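Local coordinates for protein transcriptional regulator (TetR/AcrR family) (Bacillus halodurans, PDB 5GP9) that probably binds operator DNA as a dimeric TetR-family repressor of fatty acid degradation genes and carries a bound fatty acid in its C-terminal domain, at residues V53-F58 and L117-V122; K82-V87 and P182-L187. One frame throughout, in Å; residues are numbered along the deposited sequence.

Interaction 1 of 2, residues V53-F58 and L117-V122; sequences VLISLF and LKINEV. With PLM (palmitic acid), chain E.
Phe58 and Ile119 form part of the wall of the fatty-acid pocket, where the helix that follows the predicted DNA-binding helix-turn-helix, 50-74, runs beside helix 113-139 of the C-terminal, effector-binding domain. The two segments are nearly parallel, with 10° between their N-to-C directions and axes 10.2 Å apart. Matching CA pairs lie three residues apart on both helices, Ile55 with Ile119 and Phe58 with Val122, and 313 Å² of surface is buried. Contact is almost wholly apolar. Ile55 reaches across with its terminal methyl: CD1 lies 3.6 Å from Ile119 CG1 and also touches Lys118 CB, the side chains meeting at about a right angle. Beyond CB, the lysine chain leads away from the interface. Phe58 has CG anti to the backbone N (chi1 -175°), a setting that places the ring between Val122 and the fatty acid. Val122 CG1 approaches the ring obliquely, 3.5 Å from Phe58 CD2. The Ile119 carbonyl O instead sits at the ring edge, in its plane, 3.6 Å from Phe58 CE2. Ile119 CG2 approaches the same corner of the ring, 3.9 Å from Phe58 CE2. Palmitic acid is met from both helices. Ile119 divides its branches, CG1 serving Ile55 while CG2 comes within 3.4 Å of palmitic acid C5. Phe58 CZ lies 3.7 Å from palmitic acid C7. The Phe58 contact puts helix 50-74 in direct touch with the ligand, consistent with a route by which effector binding could be sensed in the DNA-binding domain. Leu108 packs on both Phe58 and Ile119, helix 8-26 covers Val53, Leu54 and Leu57, and Met169 of the second subunit packs on Leu117 and Asn120 of helix 113-139.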
loop_
_atom_site.group_PDB
_atom_site.type_symbol
_atom_site.label_atom_id
_atom_site.label_comp_id
_atom_site.label_asym_id
_atom_site.label_seq_id
_atom_site.Cartn_x
_atom_site.Cartn_y
_atom_site.Cartn_z
ATOM N N VAL A 53 -14.246 8.756 -15.453
ATOM C CA VAL A 53 -13.496 10.058 -15.151
ATOM C C VAL A 53 -12.229 9.742 -14.345
ATOM O O VAL A 53 -11.097 10.127 -14.733
ATOM C CB VAL A 53 -14.321 11.086 -14.326
ATOM C CG1 VAL A 53 -13.473 12.359 -14.082
ATOM C CG2 VAL A 53 -15.662 11.472 -14.997
ATOM N N LEU A 54 -12.435 8.962 -13.313
ATOM C CA LEU A 54 -11.339 8.469 -12.429
ATOM C C LEU A 54 -10.240 7.668 -13.100
ATOM O O LEU A 54 -9.065 8.006 -12.987
ATOM C CB LEU A 54 -11.947 7.756 -11.235
ATOM C CG LEU A 54 -11.022 7.237 -10.099
ATOM C CD1 LEU A 54 -10.352 8.391 -9.404
ATOM C CD2 LEU A 54 -11.769 6.389 -9.114
ATOM N N ILE A 55 -10.562 6.631 -13.878
ATOM C CA ILE A 55 -9.507 5.936 -14.555
ATOM C C ILE A 55 -8.866 6.757 -15.650
ATOM O O ILE A 55 -7.699 6.601 -15.882
ATOM C CB ILE A 55 -10.065 4.579 -15.139
ATOM C CG1 ILE A 55 -10.598 3.709 -14.021
ATOM C CG2 ILE A 55 -9.008 3.791 -15.873
ATOM C CD1 ILE A 55 -9.524 3.293 -12.974
ATOM N N SER A 56 -9.621 7.645 -16.353
ATOM C CA SER A 56 -9.032 8.415 -17.427
ATOM C C SER A 56 -7.963 9.351 -16.869
ATOM O O SER A 56 -6.894 9.457 -17.452
ATOM C CB SER A 56 -10.084 9.274 -18.150
ATOM O OG SER A 56 -11.145 8.410 -18.564
ATOM N N LEU A 57 -8.315 9.970 -15.782
ATOM C CA LEU A 57 -7.390 10.941 -15.133
ATOM C C LEU A 57 -6.168 10.271 -14.604
ATOM O O LEU A 57 -5.039 10.774 -14.813
ATOM C CB LEU A 57 -8.063 11.743 -14.032
ATOM C CG LEU A 57 -8.410 11.350 -12.612
ATOM C CD1 LEU A 57 -7.249 11.448 -11.621
ATOM C CD2 LEU A 57 -9.483 12.255 -12.079
ATOM N N PHE A 58 -6.366 9.044 -14.050
ATOM C CA PHE A 58 -5.232 8.305 -13.522
ATOM C C PHE A 58 -4.300 7.921 -14.616
ATOM O O PHE A 58 -3.098 8.084 -14.542
ATOM C CB PHE A 58 -5.714 7.148 -12.581
ATOM C CG PHE A 58 -4.578 6.407 -11.891
ATOM C CD1 PHE A 58 -3.681 7.070 -11.094
ATOM C CD2 PHE A 58 -4.399 5.065 -12.075
ATOM C CE1 PHE A 58 -2.615 6.407 -10.498
ATOM C CE2 PHE A 58 -3.369 4.398 -11.457
ATOM C CZ PHE A 58 -2.477 5.071 -10.697
ATOM N N LEU A 117 -8.498 -3.738 -10.953
ATOM C CA LEU A 117 -7.749 -4.263 -12.063
ATOM C C LEU A 117 -7.265 -3.181 -13.035
ATOM O O LEU A 117 -6.143 -3.233 -13.492
ATOM C CB LEU A 117 -8.647 -5.282 -12.820
ATOM C CG LEU A 117 -8.940 -6.599 -12.060
ATOM C CD1 LEU A 117 -9.862 -7.522 -12.910
ATOM C CD2 LEU A 117 -7.629 -7.289 -11.674
ATOM N N LYS A 118 -8.152 -2.254 -13.362
ATOM C CA LYS A 118 -7.818 -1.144 -14.253
ATOM C C LYS A 118 -6.726 -0.249 -13.644
ATOM O O LYS A 118 -5.746 0.130 -14.284
ATOM C CB LYS A 118 -9.051 -0.309 -14.539
ATOM C CG LYS A 118 -10.023 -1.051 -15.437
ATOM C CD LYS A 118 -11.053 -0.075 -16.019
ATOM C CE LYS A 118 -12.294 -0.818 -16.482
ATOM N NZ LYS A 118 -13.235 -1.152 -15.373
ATOM N N ILE A 119 -6.886 0.036 -12.378
ATOM C CA ILE A 119 -5.830 0.866 -11.692
ATOM C C ILE A 119 -4.434 0.223 -11.735
ATOM O O ILE A 119 -3.395 0.827 -12.056
ATOM C CB ILE A 119 -6.310 1.113 -10.238
ATOM C CG1 ILE A 119 -7.526 2.031 -10.260
ATOM C CG2 ILE A 119 -5.168 1.664 -9.375
ATOM C CD1 ILE A 119 -8.270 1.996 -8.917
ATOM N N ASN A 120 -4.353 -1.084 -11.464
ATOM C CA ASN A 120 -3.123 -1.794 -11.579
ATOM C C ASN A 120 -2.538 -1.844 -12.974
ATOM O O ASN A 120 -1.320 -1.776 -13.162
ATOM C CB ASN A 120 -3.251 -3.235 -11.004
ATOM C CG ASN A 120 -3.552 -3.253 -9.485
ATOM O OD1 ASN A 120 -3.056 -2.439 -8.710
ATOM N ND2 ASN A 120 -4.344 -4.206 -9.067
ATOM N N GLU A 121 -3.391 -1.919 -14.003
ATOM C CA GLU A 121 -2.877 -1.875 -15.312
ATOM C C GLU A 121 -2.221 -0.524 -15.623
ATOM O O GLU A 121 -1.164 -0.486 -16.264
ATOM C CB GLU A 121 -3.990 -2.240 -16.338
ATOM C CG GLU A 121 -3.504 -2.207 -17.762
ATOM C CD GLU A 121 -4.593 -2.563 -18.761
ATOM O OE1 GLU A 121 -5.691 -1.929 -18.721
ATOM O OE2 GLU A 121 -4.323 -3.471 -19.578
ATOM N N VAL A 122 -2.768 0.556 -15.061
ATOM C CA VAL A 122 -2.157 1.890 -15.281
ATOM C C VAL A 122 -0.780 1.973 -14.551
ATOM O O VAL A 122 0.241 2.445 -15.078
ATOM C CB VAL A 122 -3.086 3.024 -14.808
ATOM C CG1 VAL A 122 -2.396 4.369 -14.849
ATOM C CG2 VAL A 122 -4.365 3.053 -15.632
HETATM C C1 PLM E . -0.720 -1.589 -4.413
HETATM O O1 PLM E . 0.314 -1.037 -3.983
HETATM O O2 PLM E . -1.082 -2.654 -3.914
HETATM C C2 PLM E . -1.556 -0.987 -5.546
HETATM C C3 PLM E . -2.157 0.379 -5.145
HETATM C C4 PLM E . -3.218 0.985 -6.097
HETATM C C5 PLM E . -2.924 2.256 -6.948
HETATM C C6 PLM E . -1.701 3.076 -6.541
HETATM C C7 PLM E . -1.621 4.483 -7.111
HETATM C C8 PLM E . -0.459 5.173 -6.475
HETATM C C9 PLM E . 0.699 5.453 -7.376
HETATM C CA PLM E . 1.078 6.868 -7.230
HETATM C CB PLM E . 2.382 7.033 -7.985
HETATM C CC PLM E . 2.780 8.495 -7.916
HETATM C CD PLM E . 1.594 9.334 -8.406
HETATM C CE PLM E . 1.860 10.400 -9.436
HETATM C CF PLM E . 0.573 10.528 -10.249
HETATM C CG PLM E . 0.727 11.697 -11.158
#

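Interaction 2 of 2, residues K82-V87 and P182-L187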
loop_
_atom_site.group_PDB
_atom_site.type_symbol
_atom_site.label_atom_id
_atom_site.label_comp_id
_atom_site.label_asym_id
_atom_site.label_seq_id
_atom_site.Cartn_x
_atom_site.Cartn_y
_atom_site.Cartn_z
ATOM N N LYS A 82 19.955 8.310 -10.826
ATOM C CA LYS A 82 18.675 7.984 -11.463
ATOM C C LYS A 82 17.602 7.542 -10.434
ATOM O O LYS A 82 16.416 7.897 -10.568
ATOM C CB LYS A 82 18.872 6.952 -12.527
ATOM C CG LYS A 82 19.629 7.520 -13.711
ATOM C CD LYS A 82 19.530 6.533 -14.849
ATOM C CE LYS A 82 20.356 7.002 -16.050
ATOM N NZ LYS A 82 20.233 6.004 -17.141
ATOM N N LEU A 83 18.020 6.728 -9.463
ATOM C CA LEU A 83 17.098 6.331 -8.381
ATOM C C LEU A 83 16.727 7.612 -7.590
ATOM O O LEU A 83 15.552 7.789 -7.201
ATOM C CB LEU A 83 17.690 5.242 -7.447
ATOM C CG LEU A 83 16.765 4.726 -6.297
ATOM C CD1 LEU A 83 15.494 4.145 -6.882
ATOM C CD2 LEU A 83 17.465 3.646 -5.489
ATOM N N LYS A 84 17.681 8.534 -7.362
ATOM C CA LYS A 84 17.383 9.691 -6.619
ATOM C C LYS A 84 16.405 10.566 -7.382
ATOM O O LYS A 84 15.507 11.054 -6.752
ATOM C CB LYS A 84 18.642 10.489 -6.212
ATOM C CG LYS A 84 18.321 11.667 -5.301
ATOM C CD LYS A 84 19.554 12.468 -4.851
ATOM C CE LYS A 84 20.434 11.726 -3.844
ATOM N NZ LYS A 84 19.773 11.501 -2.531
ATOM N N ILE A 85 16.540 10.652 -8.729
ATOM C CA ILE A 85 15.615 11.330 -9.615
ATOM C C ILE A 85 14.192 10.774 -9.552
ATOM O O ILE A 85 13.212 11.527 -9.458
ATOM C CB ILE A 85 16.108 11.279 -11.088
ATOM C CG1 ILE A 85 17.259 12.304 -11.233
ATOM C CG2 ILE A 85 15.002 11.606 -12.095
ATOM C CD1 ILE A 85 17.987 12.258 -12.575
ATOM N N LEU A 86 14.126 9.463 -9.460
ATOM C CA LEU A 86 12.819 8.778 -9.376
ATOM C C LEU A 86 12.165 9.073 -8.025
ATOM O O LEU A 86 10.993 9.462 -8.013
ATOM C CB LEU A 86 12.964 7.266 -9.621
ATOM C CG LEU A 86 11.647 6.469 -9.658
ATOM C CD1 LEU A 86 11.648 5.386 -10.748
ATOM C CD2 LEU A 86 11.487 5.888 -8.273
ATOM N N VAL A 87 12.881 8.939 -6.920
ATOM C CA VAL A 87 12.314 9.253 -5.589
ATOM C C VAL A 87 11.858 10.719 -5.501
ATOM O O VAL A 87 10.781 11.045 -5.046
ATOM C CB VAL A 87 13.321 8.892 -4.495
ATOM C CG1 VAL A 87 12.853 9.284 -3.137
ATOM C CG2 VAL A 87 13.594 7.355 -4.562
ATOM N N PRO A 182 16.784 10.740 2.661
ATOM C CA PRO A 182 16.795 9.566 3.529
ATOM C C PRO A 182 16.116 8.308 2.951
ATOM O O PRO A 182 16.611 7.213 3.199
ATOM C CB PRO A 182 16.123 10.034 4.811
ATOM C CG PRO A 182 15.624 11.362 4.582
ATOM C CD PRO A 182 16.193 11.917 3.331
ATOM N N VAL A 183 15.079 8.480 2.140
ATOM C CA VAL A 183 14.402 7.260 1.550
ATOM C C VAL A 183 15.318 6.622 0.533
ATOM O O VAL A 183 15.517 5.450 0.545
ATOM C CB VAL A 183 13.040 7.612 0.938
ATOM C CG1 VAL A 183 12.522 6.468 0.102
ATOM C CG2 VAL A 183 12.040 8.005 2.018
ATOM N N HIS A 184 15.909 7.463 -0.318
ATOM C CA HIS A 184 16.887 7.053 -1.263
ATOM C C HIS A 184 18.023 6.233 -0.639
ATOM O O HIS A 184 18.357 5.139 -1.158
ATOM C CB HIS A 184 17.458 8.343 -1.947
ATOM C CG HIS A 184 18.593 8.085 -2.856
ATOM N ND1 HIS A 184 18.439 7.443 -4.056
ATOM C CD2 HIS A 184 19.905 8.372 -2.739
ATOM C CE1 HIS A 184 19.616 7.344 -4.650
ATOM N NE2 HIS A 184 20.514 7.900 -3.869
ATOM N N GLN A 185 18.615 6.779 0.467
ATOM C CA GLN A 185 19.698 6.136 1.069
ATOM C C GLN A 185 19.306 4.806 1.680
ATOM O O GLN A 185 20.043 3.837 1.623
ATOM C CB GLN A 185 20.270 7.005 2.180
ATOM C CG GLN A 185 20.627 8.424 1.832
ATOM C CD GLN A 185 21.977 8.631 1.212
ATOM O OE1 GLN A 185 22.447 7.875 0.338
ATOM N NE2 GLN A 185 22.592 9.741 1.614
ATOM N N LEU A 186 18.135 4.787 2.277
ATOM C CA LEU A 186 17.624 3.643 2.960
ATOM C C LEU A 186 17.352 2.490 1.986
ATOM O O LEU A 186 17.694 1.329 2.289
ATOM C CB LEU A 186 16.379 4.021 3.787
ATOM C CG LEU A 186 15.677 2.916 4.575
ATOM C CD1 LEU A 186 16.535 2.275 5.642
ATOM C CD2 LEU A 186 14.380 3.474 5.218
ATOM N N LEU A 187 16.793 2.778 0.821
ATOM C CA LEU A 187 16.648 1.823 -0.201
ATOM C C LEU A 187 17.963 1.237 -0.714
ATOM O O LEU A 187 18.090 0.047 -0.952
ATOM C CB LEU A 187 15.810 2.313 -1.336
ATOM C CG LEU A 187 14.364 2.727 -1.135
ATOM C CD1 LEU A 187 13.728 3.461 -2.314
ATOM C CD2 LEU A 187 13.545 1.484 -0.813
#
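The ring of His184 packs against helix 79-95 and meets Lys84 and Leu83 in different ways. The CH-pi contact comes from Lys84, whose CB stands over one ring face, 3.8 Å from the centroid of the His184 ring and 17° off its normal, displaced toward the rim. From there the lysine chain runs extended to CG and CD, then bends at chi3 and chi4, and this double turn folds its end back above the same side of the imidazole as CB, by the CD2 rim: Lys84 NZ lies 3.1 Å from His184 CD2, with Lys84 CE 3.6 Å from the same carbon. Leu83 adds contact at the ring edge, where its CB lies in plane and its CG is 3.9 Å from His184 ND1. Segment 82-87 buries 104 Å² of His184, the central residue of a helix-helix packing within the all-helical C-terminal domain of a TetR-family regulator. The segments' axes cross at 133° and approach to 9.7 Å, with the CA atoms of Lys84 and His184 nearest. Looser aliphatic packing extends the interface through Val87, which faces two residues: its CG1 is 4.3 Å from Val183 CG1, and its CG2 is 4.5 Å from Leu187 CD1. Leu160 of helix 149-169 packs on Val87 and Val183, while Leu191 of the second subunit packs on Leu83 and Leu151 of that subunit on Val183.

From the N terminus, the chain passes through the helix-turn-helix region into helix 50-74, which carries the first half of interaction 1, and then directly into helix 79-95, which carries the first half of interaction 2. Helix 113-139 returns to 53-58 and closes interaction 1 across 58 intervening residues. The two loops cross, because 82-87 lies within that loop while its partner 182-187, 94 residues on, lies beyond it. Their centres are 26 Å apart on opposite sides of the chain's centre. Interaction 1 ties the helix following the predicted helix-turn-helix to helix 113-139 at the fatty-acid pocket; interaction 2 joins helix 180-189 to the domain body, and both touch the second subunit.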